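Local coordinates for protein acetyltransferase, GNAT family (Enterococcus faecalis, PDB 1U6M) that probably transfers an acyl group, such as acetyl, onto an acceptor substrate, as members of the GNAT family generally do, at residues P110-L115 / Y182-K187; L149-D154 / K162-K167. One frame throughout, in Å; residues are numbered along the deposited sequence.

Following the chain from its N terminus, segment 110-115, which leads into strand 112-120, is the first of the four segments; it meets 182-187, 67 residues on, and closes the long loop of contact 1. Nested inside that loop, contact 2 closes a short one: strand 148-154 turns back through helix 158-165, which lays Tyr164 against the strand it has just left. Strand 148-154 runs between strands 112-120 and 180-188, hydrogen-bonded to both, so contact 1 reaches across the strand that contact 2 packs against. Contact 1 passes over the sheet face that carries Asn152, whereas contact 2 packs the helix on Leu151 and Val153 of the other face. Their centres are about 9 Å apart.

Contact 1: residues P110-L115 / Y182-K187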
ATOM      1  N   PRO A 110     -13.045   1.099  11.360  1.00 39.68           N
ATOM      2  CA  PRO A 110     -13.883   2.231  10.881  1.00 39.96           C
ATOM      3  C   PRO A 110     -13.255   3.603  11.168  1.00 40.96           C
ATOM      4  O   PRO A 110     -12.586   3.755  12.169  1.00 40.99           O
ATOM      5  CB  PRO A 110     -15.194   2.065  11.694  1.00 39.49           C
ATOM      6  CG  PRO A 110     -15.240   0.641  12.095  1.00 40.11           C
ATOM      7  CD  PRO A 110     -13.807   0.173  12.248  1.00 39.13           C
ATOM      8  N   ASN A 111     -13.470   4.601  10.330  1.00 42.91           N
ATOM      9  CA  ASN A 111     -13.015   5.965  10.671  1.00 45.43           C
ATOM     10  C   ASN A 111     -11.481   6.333  10.680  1.00 42.75           C
ATOM     11  O   ASN A 111     -11.115   7.478  10.972  1.00 42.87           O
ATOM     12  CB  ASN A 111     -13.683   6.404  11.999  1.00 48.18           C
ATOM     13  CG  ASN A 111     -15.231   6.258  11.952  1.00 53.71           C
ATOM     14  OD1 ASN A 111     -15.826   5.594  12.820  1.00 56.40           O
ATOM     15  ND2 ASN A 111     -15.869   6.844  10.911  1.00 53.00           N
ATOM     16  N   GLU A 112     -10.610   5.386  10.347  1.00 38.12           N
ATOM     17  CA  GLU A 112      -9.210   5.711  10.062  1.00 34.01           C
ATOM     18  C   GLU A 112      -8.963   5.937   8.552  1.00 31.41           C
ATOM     19  O   GLU A 112      -9.725   5.453   7.700  1.00 32.15           O
ATOM     20  CB  GLU A 112      -8.295   4.632  10.644  1.00 33.24           C
ATOM     21  CG  GLU A 112      -8.211   3.395   9.790  1.00 31.41           C
ATOM     22  CD  GLU A 112      -7.744   2.197  10.525  1.00 28.41           C
ATOM     23  OE1 GLU A 112      -7.745   1.104   9.928  1.00 25.88           O
ATOM     24  OE2 GLU A 112      -7.402   2.318  11.706  1.00 32.07           O
ATOM     25  N   TRP A 113      -7.937   6.719   8.216  1.00 28.05           N
ATOM     26  CA  TRP A 113      -7.259   6.600   6.930  1.00 24.23           C
ATOM     27  C   TRP A 113      -6.235   5.464   7.107  1.00 22.83           C
ATOM     28  O   TRP A 113      -5.371   5.518   7.997  1.00 22.39           O
ATOM     29  CB  TRP A 113      -6.587   7.880   6.570  1.00 23.86           C
ATOM     30  CG  TRP A 113      -6.064   7.950   5.128  1.00 24.06           C
ATOM     31  CD1 TRP A 113      -6.709   8.470   4.046  1.00 22.19           C
ATOM     32  CD2 TRP A 113      -4.771   7.511   4.646  1.00 23.65           C
ATOM     33  NE1 TRP A 113      -5.907   8.381   2.919  1.00 20.24           N
ATOM     34  CE2 TRP A 113      -4.721   7.792   3.263  1.00 22.90           C
ATOM     35  CE3 TRP A 113      -3.666   6.892   5.251  1.00 26.25           C
ATOM     36  CZ2 TRP A 113      -3.591   7.499   2.478  1.00 25.82           C
ATOM     37  CZ3 TRP A 113      -2.532   6.590   4.467  1.00 22.15           C
ATOM     38  CH2 TRP A 113      -2.502   6.892   3.109  1.00 22.99           C
ATOM     39  N   TYR A 114      -6.422   4.375   6.369  1.00 20.28           N
ATOM     40  CA  TYR A 114      -5.608   3.206   6.590  1.00 19.83           C
ATOM     41  C   TYR A 114      -4.337   3.170   5.693  1.00 20.70           C
ATOM     42  O   TYR A 114      -4.433   3.305   4.453  1.00 20.57           O
ATOM     43  CB  TYR A 114      -6.420   1.949   6.348  1.00 19.47           C
ATOM     44  CG  TYR A 114      -5.594   0.684   6.523  1.00 18.86           C
ATOM     45  CD1 TYR A 114      -5.283  -0.138   5.422  1.00 17.94           C
ATOM     46  CD2 TYR A 114      -5.106   0.310   7.769  1.00 18.10           C
ATOM     47  CE1 TYR A 114      -4.532  -1.313   5.587  1.00 16.59           C
ATOM     48  CE2 TYR A 114      -4.327  -0.882   7.922  1.00 17.47           C
ATOM     49  CZ  TYR A 114      -4.058  -1.656   6.831  1.00 17.36           C
ATOM     50  OH  TYR A 114      -3.289  -2.798   6.976  1.00 21.70           O
ATOM     51  N   LEU A 115      -3.170   2.998   6.329  1.00 20.93           N
ATOM     52  CA  LEU A 115      -1.907   2.859   5.615  1.00 20.90           C
ATOM     53  C   LEU A 115      -1.738   1.415   5.202  1.00 21.06           C
ATOM     54  O   LEU A 115      -1.466   0.562   6.016  1.00 21.50           O
ATOM     55  CB  LEU A 115      -0.708   3.337   6.445  1.00 20.69           C
ATOM     56  CG  LEU A 115       0.726   3.012   5.925  1.00 20.93           C
ATOM     57  CD1 LEU A 115       0.946   3.623   4.597  1.00 18.38           C
ATOM     58  CD2 LEU A 115       1.867   3.433   6.963  1.00 20.80           C
ATOM     59  N   TYR A 182      -1.192  -9.400  14.093  1.00 55.02           N
ATOM     60  CA  TYR A 182      -0.786  -7.999  13.920  1.00 49.58           C
ATOM     61  C   TYR A 182      -1.264  -7.132  15.059  1.00 45.81           C
ATOM     62  O   TYR A 182      -2.308  -7.414  15.612  1.00 45.16           O
ATOM     63  CB  TYR A 182      -1.352  -7.435  12.618  1.00 49.34           C
ATOM     64  CG  TYR A 182      -0.800  -8.079  11.379  1.00 49.69           C
ATOM     65  CD1 TYR A 182      -1.388  -9.215  10.841  1.00 50.53           C
ATOM     66  CD2 TYR A 182       0.303  -7.538  10.727  1.00 48.57           C
ATOM     67  CE1 TYR A 182      -0.866  -9.812   9.674  1.00 51.19           C
ATOM     68  CE2 TYR A 182       0.834  -8.117   9.591  1.00 49.31           C
ATOM     69  CZ  TYR A 182       0.249  -9.254   9.073  1.00 50.47           C
ATOM     70  OH  TYR A 182       0.745  -9.806   7.936  1.00 51.01           O
ATOM     71  N   ASN A 183      -0.490  -6.097  15.406  1.00 42.00           N
ATOM     72  CA  ASN A 183      -0.977  -4.947  16.204  1.00 39.14           C
ATOM     73  C   ASN A 183      -1.589  -3.884  15.289  1.00 35.92           C
ATOM     74  O   ASN A 183      -0.917  -3.362  14.384  1.00 34.94           O
ATOM     75  CB  ASN A 183       0.164  -4.266  17.004  1.00 39.44           C
ATOM     76  CG  ASN A 183       0.778  -5.174  18.058  1.00 42.66           C
ATOM     77  OD1 ASN A 183       0.151  -5.450  19.075  1.00 45.04           O
ATOM     78  ND2 ASN A 183       2.032  -5.626  17.826  1.00 43.73           N
ATOM     79  N   HIS A 184      -2.840  -3.515  15.541  1.00 33.06           N
ATOM     80  CA  HIS A 184      -3.401  -2.396  14.805  1.00 29.40           C
ATOM     81  C   HIS A 184      -3.149  -1.177  15.664  1.00 29.10           C
ATOM     82  O   HIS A 184      -3.490  -1.181  16.846  1.00 29.45           O
ATOM     83  CB  HIS A 184      -4.878  -2.589  14.474  1.00 27.97           C
ATOM     84  CG  HIS A 184      -5.400  -1.649  13.427  1.00 25.13           C
ATOM     85  ND1 HIS A 184      -5.855  -0.375  13.722  1.00 24.31           N
ATOM     86  CD2 HIS A 184      -5.548  -1.797  12.087  1.00 22.02           C
ATOM     87  CE1 HIS A 184      -6.258   0.219  12.608  1.00 21.43           C
ATOM     88  NE2 HIS A 184      -6.085  -0.621  11.603  1.00 21.67           N
ATOM     89  N   MET A 185      -2.483  -0.173  15.072  1.00 27.09           N
ATOM     90  CA  MET A 185      -2.069   1.030  15.746  1.00 24.65           C
ATOM     91  C   MET A 185      -2.726   2.243  15.067  1.00 25.33           C
ATOM     92  O   MET A 185      -3.056   2.199  13.889  1.00 25.66           O
ATOM     93  CB  MET A 185      -0.546   1.160  15.729  1.00 24.55           C
ATOM     94  CG  MET A 185       0.265  -0.084  16.237  1.00 23.23           C
ATOM     95  SD  MET A 185       2.090   0.186  16.213  1.00 21.51           S
ATOM     96  CE  MET A 185       2.240   1.164  17.728  1.00 18.67           C
ATOM     97  N   GLN A 186      -2.992   3.303  15.814  1.00 25.44           N
ATOM     98  CA  GLN A 186      -3.535   4.516  15.222  1.00 26.72           C
ATOM     99  C   GLN A 186      -2.820   5.695  15.768  1.00 27.34           C
ATOM    100  O   GLN A 186      -2.288   5.652  16.859  1.00 27.31           O
ATOM    101  CB  GLN A 186      -5.015   4.672  15.520  1.00 26.98           C
ATOM    102  CG  GLN A 186      -5.848   3.579  14.902  1.00 31.02           C
ATOM    103  CD  GLN A 186      -7.324   3.858  14.961  1.00 34.42           C
ATOM    104  OE1 GLN A 186      -8.061   3.434  14.098  1.00 34.61           O
ATOM    105  NE2 GLN A 186      -7.749   4.588  15.976  1.00 34.81           N
ATOM    106  N   LYS A 187      -2.825   6.764  15.008  1.00 30.08           N
ATOM    107  CA  LYS A 187      -2.258   8.007  15.430  1.00 33.74           C
ATOM    108  C   LYS A 187      -3.312   9.038  15.169  1.00 37.96           C
ATOM    109  O   LYS A 187      -3.873   9.074  14.096  1.00 36.84           O
ATOM    110  CB  LYS A 187      -1.028   8.305  14.580  1.00 33.25           C
ATOM    111  CG  LYS A 187      -0.475   9.643  14.829  1.00 32.05           C
ATOM    112  CD  LYS A 187       0.698   9.965  13.941  1.00 34.16           C
ATOM    113  CE  LYS A 187       1.190  11.397  14.287  1.00 37.47           C
ATOM    114  NZ  LYS A 187       2.333  11.609  13.477  1.00 39.32           N
TER
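His184 and Glu112 meet head on above strand 148-154, the strand that separates their own two in the sheet. The imidazole, its CG turned away from the backbone N and beside the carbonyl carbon, presents its edge to the carboxylate of Glu112. The two planes are only 14° apart. His184 NE2 gives a weak hydrogen bond to Glu112 OE1 (2.9 Å), clearly bent at 125°. Tyr114 flanks the same imidazole: its CD2 lies 4.1 Å from His184 NE2, an oblique approach, while its hydroxyl makes a weak hydrogen bond with Asn152 on the intervening strand. Met185 points to the other side of the sheet. Gln186 returns to this side, and its extended chain runs at about a right angle to that of Glu112, bringing the amide end beside OE2 with amide and carboxylate planes steeply inclined. Glu112 reaches both partners with a chain that is extended beyond CG, passing over Gly150, where no side chain stands between the two flanking strands. Strands 112-115 and 182-187 are far from strictly antiparallel (123°), splayed across the intervening strand with axes 8.7 Å apart at their closest. The stronger partner of Glu112 OE1 is the backbone N-H of Leu109, so this oxygen of a buried residue accepts two N-H groups, the one from His184 weakly, and the loop before the strand probably does more than the histidine to position the carboxylate.

Contact 2: residues L149-D154 / K162-K167; sequences LGLNVD and KLYASK
Leu151 sets its CD2 methyl squarely on the ring of Tyr164, a CH-pi contact with the carbon 3.7 Å from the ring centroid and only 8° off the normal. Its other methyl, CD1, lies over the rim of the same face, 3.6 Å from Tyr164 CD1. Both branches reach the ring because chi1 of 61° places Leu151 CG between the backbone N and the carbonyl carbon. Val153, two residues on and on the same side of the strand, takes the ring edge instead: CG1 lies 3.5 Å from Tyr164 CE1, and CG2 sits near the ring plane, 3.7 Å from Tyr164 CD1. The valine and tyrosine side chains run antiparallel alongside one another; with Leu151 on a face and Val153 at an edge, the ring is gripped from two sides.

Around this core, Leu151 also touches Leu115 and Phe169, Val153 rests on Met185, and Tyr164 meets Leu134 of helix 129-135. The nearest atoms of a sulfate ion, probably from the crystallisation liquor, and of the Tyr164 side chain are about 3 Å apart, which may mark a pocket. The strand is kept in place by backbone bonds from Leu151 to Met185 and from Val153 to Asn183. At the far end of the helix, Ser166 OG bonds back to Leu163 O (2.8 Å) and Lys167 N to Tyr164 O (2.9 Å). Lys167 then ties this turn to helix 129-135 through a salt bridge to Asp135 and a hydrogen bond to Ser131. The strand and helix open a beta-alpha-beta crossover to strand 170-177, part of the GNAT fold. No hydrogen bond joins 149-154 to 162-167, so the ring meets the strand through van der Waals and CH-pi contact, with shape rather than polar pairing deciding the fit.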
ATOM      1  N   LEU A 149      -5.104   7.908  11.634  1.00 29.58           N
ATOM      2  CA  LEU A 149      -4.311   7.335  10.564  1.00 27.35           C
ATOM      3  C   LEU A 149      -4.029   5.978  11.175  1.00 26.07           C
ATOM      4  O   LEU A 149      -3.561   5.958  12.319  1.00 27.43           O
ATOM      5  CB  LEU A 149      -3.043   8.106  10.480  1.00 26.26           C
ATOM      6  CG  LEU A 149      -2.161   8.355   9.284  1.00 29.18           C
ATOM      7  CD1 LEU A 149      -0.875   9.010   9.770  1.00 26.94           C
ATOM      8  CD2 LEU A 149      -1.878   7.064   8.533  1.00 30.72           C
ATOM      9  N   GLY A 150      -4.315   4.859  10.499  1.00 22.60           N
ATOM     10  CA  GLY A 150      -4.091   3.555  11.153  1.00 20.22           C
ATOM     11  C   GLY A 150      -3.247   2.588  10.353  1.00 19.50           C
ATOM     12  O   GLY A 150      -3.028   2.817   9.177  1.00 18.92           O
ATOM     13  N   LEU A 151      -2.757   1.517  10.983  1.00 19.62           N
ATOM     14  CA  LEU A 151      -1.842   0.581  10.306  1.00 20.90           C
ATOM     15  C   LEU A 151      -1.812  -0.749  11.043  1.00 22.08           C
ATOM     16  O   LEU A 151      -2.250  -0.831  12.220  1.00 22.52           O
ATOM     17  CB  LEU A 151      -0.398   1.174  10.147  1.00 21.11           C
ATOM     18  CG  LEU A 151       0.484   1.588  11.345  1.00 21.74           C
ATOM     19  CD1 LEU A 151       1.017   0.363  12.084  1.00 22.80           C
ATOM     20  CD2 LEU A 151       1.615   2.462  10.922  1.00 20.96           C
ATOM     21  N   ASN A 152      -1.318  -1.796  10.382  1.00 22.89           N
ATOM     22  CA  ASN A 152      -1.104  -3.059  11.069  1.00 24.68           C
ATOM     23  C   ASN A 152       0.392  -3.336  11.016  1.00 26.72           C
ATOM     24  O   ASN A 152       1.009  -3.122   9.958  1.00 26.96           O
ATOM     25  CB  ASN A 152      -1.812  -4.229  10.378  1.00 24.83           C
ATOM     26  CG  ASN A 152      -3.316  -4.119  10.430  1.00 24.79           C
ATOM     27  OD1 ASN A 152      -3.893  -4.009  11.474  1.00 25.48           O
ATOM     28  ND2 ASN A 152      -3.942  -4.113   9.281  1.00 26.47           N
ATOM     29  N   VAL A 153       0.959  -3.780  12.144  1.00 28.17           N
ATOM     30  CA  VAL A 153       2.358  -4.252  12.215  1.00 30.24           C
ATOM     31  C   VAL A 153       2.352  -5.678  12.736  1.00 32.17           C
ATOM     32  O   VAL A 153       1.817  -5.959  13.808  1.00 30.32           O
ATOM     33  CB  VAL A 153       3.278  -3.553  13.310  1.00 28.69           C
ATOM     34  CG1 VAL A 153       4.629  -3.319  12.763  1.00 26.94           C
ATOM     35  CG2 VAL A 153       2.722  -2.347  13.854  1.00 29.70           C
ATOM     36  N   ASP A 154       3.035  -6.543  12.009  1.00 36.90           N
ATOM     37  CA  ASP A 154       3.254  -7.913  12.441  1.00 42.31           C
ATOM     38  C   ASP A 154       3.919  -7.957  13.807  1.00 45.39           C
ATOM     39  O   ASP A 154       4.906  -7.224  14.055  1.00 45.51           O
ATOM     40  CB  ASP A 154       4.106  -8.624  11.395  1.00 43.28           C
ATOM     41  CG  ASP A 154       3.876 -10.131  11.384  1.00 47.42           C
ATOM     42  OD1 ASP A 154       3.992 -10.795  12.475  1.00 50.91           O
ATOM     43  OD2 ASP A 154       3.563 -10.634  10.276  1.00 50.17           O
ATOM     44  N   LYS A 162       8.236  -0.192  17.103  1.00 28.27           N
ATOM     45  CA  LYS A 162       8.967   0.903  17.778  1.00 28.20           C
ATOM     46  C   LYS A 162       9.070   2.179  16.938  1.00 26.88           C
ATOM     47  O   LYS A 162       8.922   3.315  17.453  1.00 27.39           O
ATOM     48  CB  LYS A 162      10.390   0.461  18.139  1.00 30.16           C
ATOM     49  CG  LYS A 162      10.955   1.071  19.444  1.00 33.20           C
ATOM     50  CD  LYS A 162      10.845   2.569  19.524  1.00 37.57           C
ATOM     51  CE  LYS A 162      11.493   3.166  20.804  1.00 38.29           C
ATOM     52  NZ  LYS A 162      11.016   2.542  22.083  1.00 44.28           N
ATOM     53  N   LEU A 163       9.377   1.999  15.663  1.00 25.22           N
ATOM     54  CA  LEU A 163       9.398   3.105  14.710  1.00 25.42           C
ATOM     55  C   LEU A 163       8.042   3.877  14.766  1.00 25.52           C
ATOM     56  O   LEU A 163       8.018   5.097  14.933  1.00 27.46           O
ATOM     57  CB  LEU A 163       9.659   2.557  13.276  1.00 24.92           C
ATOM     58  CG  LEU A 163      10.255   3.487  12.191  1.00 26.53           C
ATOM     59  CD1 LEU A 163       9.863   3.057  10.774  1.00 26.79           C
ATOM     60  CD2 LEU A 163       9.971   4.956  12.399  1.00 27.72           C
ATOM     61  N   TYR A 164       6.912   3.165  14.662  1.00 24.38           N
ATOM     62  CA  TYR A 164       5.583   3.813  14.637  1.00 23.66           C
ATOM     63  C   TYR A 164       5.221   4.448  15.972  1.00 23.74           C
ATOM     64  O   TYR A 164       4.693   5.601  16.011  1.00 24.99           O
ATOM     65  CB  TYR A 164       4.495   2.821  14.209  1.00 22.06           C
ATOM     66  CG  TYR A 164       4.814   2.079  12.940  1.00 21.12           C
ATOM     67  CD1 TYR A 164       4.518   0.705  12.809  1.00 19.38           C
ATOM     68  CD2 TYR A 164       5.402   2.738  11.848  1.00 21.94           C
ATOM     69  CE1 TYR A 164       4.767   0.033  11.609  1.00 18.93           C
ATOM     70  CE2 TYR A 164       5.675   2.049  10.629  1.00 20.41           C
ATOM     71  CZ  TYR A 164       5.356   0.717  10.535  1.00 21.59           C
ATOM     72  OH  TYR A 164       5.622   0.041   9.356  1.00 24.24           O
ATOM     73  N   ALA A 165       5.474   3.723  17.056  1.00 23.85           N
ATOM     74  CA  ALA A 165       5.391   4.303  18.410  1.00 25.44           C
ATOM     75  C   ALA A 165       6.038   5.708  18.542  1.00 26.39           C
ATOM     76  O   ALA A 165       5.458   6.635  19.113  1.00 26.07           O
ATOM     77  CB  ALA A 165       5.994   3.346  19.443  1.00 25.64           C
ATOM     78  N   SER A 166       7.240   5.850  17.980  1.00 27.99           N
ATOM     79  CA  SER A 166       8.050   7.049  18.143  1.00 28.81           C
ATOM     80  C   SER A 166       7.489   8.173  17.283  1.00 30.60           C
ATOM     81  O   SER A 166       7.916   9.316  17.387  1.00 31.62           O
ATOM     82  CB  SER A 166       9.502   6.737  17.731  1.00 28.88           C
ATOM     83  OG  SER A 166       9.741   6.880  16.310  1.00 27.16           O
ATOM     84  N   LYS A 167       6.556   7.838  16.404  1.00 31.52           N
ATOM     85  CA  LYS A 167       5.990   8.788  15.461  1.00 32.44           C
ATOM     86  C   LYS A 167       4.613   9.140  15.975  1.00 30.78           C
ATOM     87  O   LYS A 167       3.897   9.850  15.320  1.00 30.81           O
ATOM     88  CB  LYS A 167       5.845   8.144  14.072  1.00 33.79           C
ATOM     89  CG  LYS A 167       6.799   8.661  13.007  1.00 39.25           C
ATOM     90  CD  LYS A 167       8.260   8.409  13.348  1.00 45.24           C
ATOM     91  CE  LYS A 167       9.189   9.161  12.406  1.00 46.82           C
ATOM     92  NZ  LYS A 167       8.889   8.726  10.985  1.00 48.85           N
TER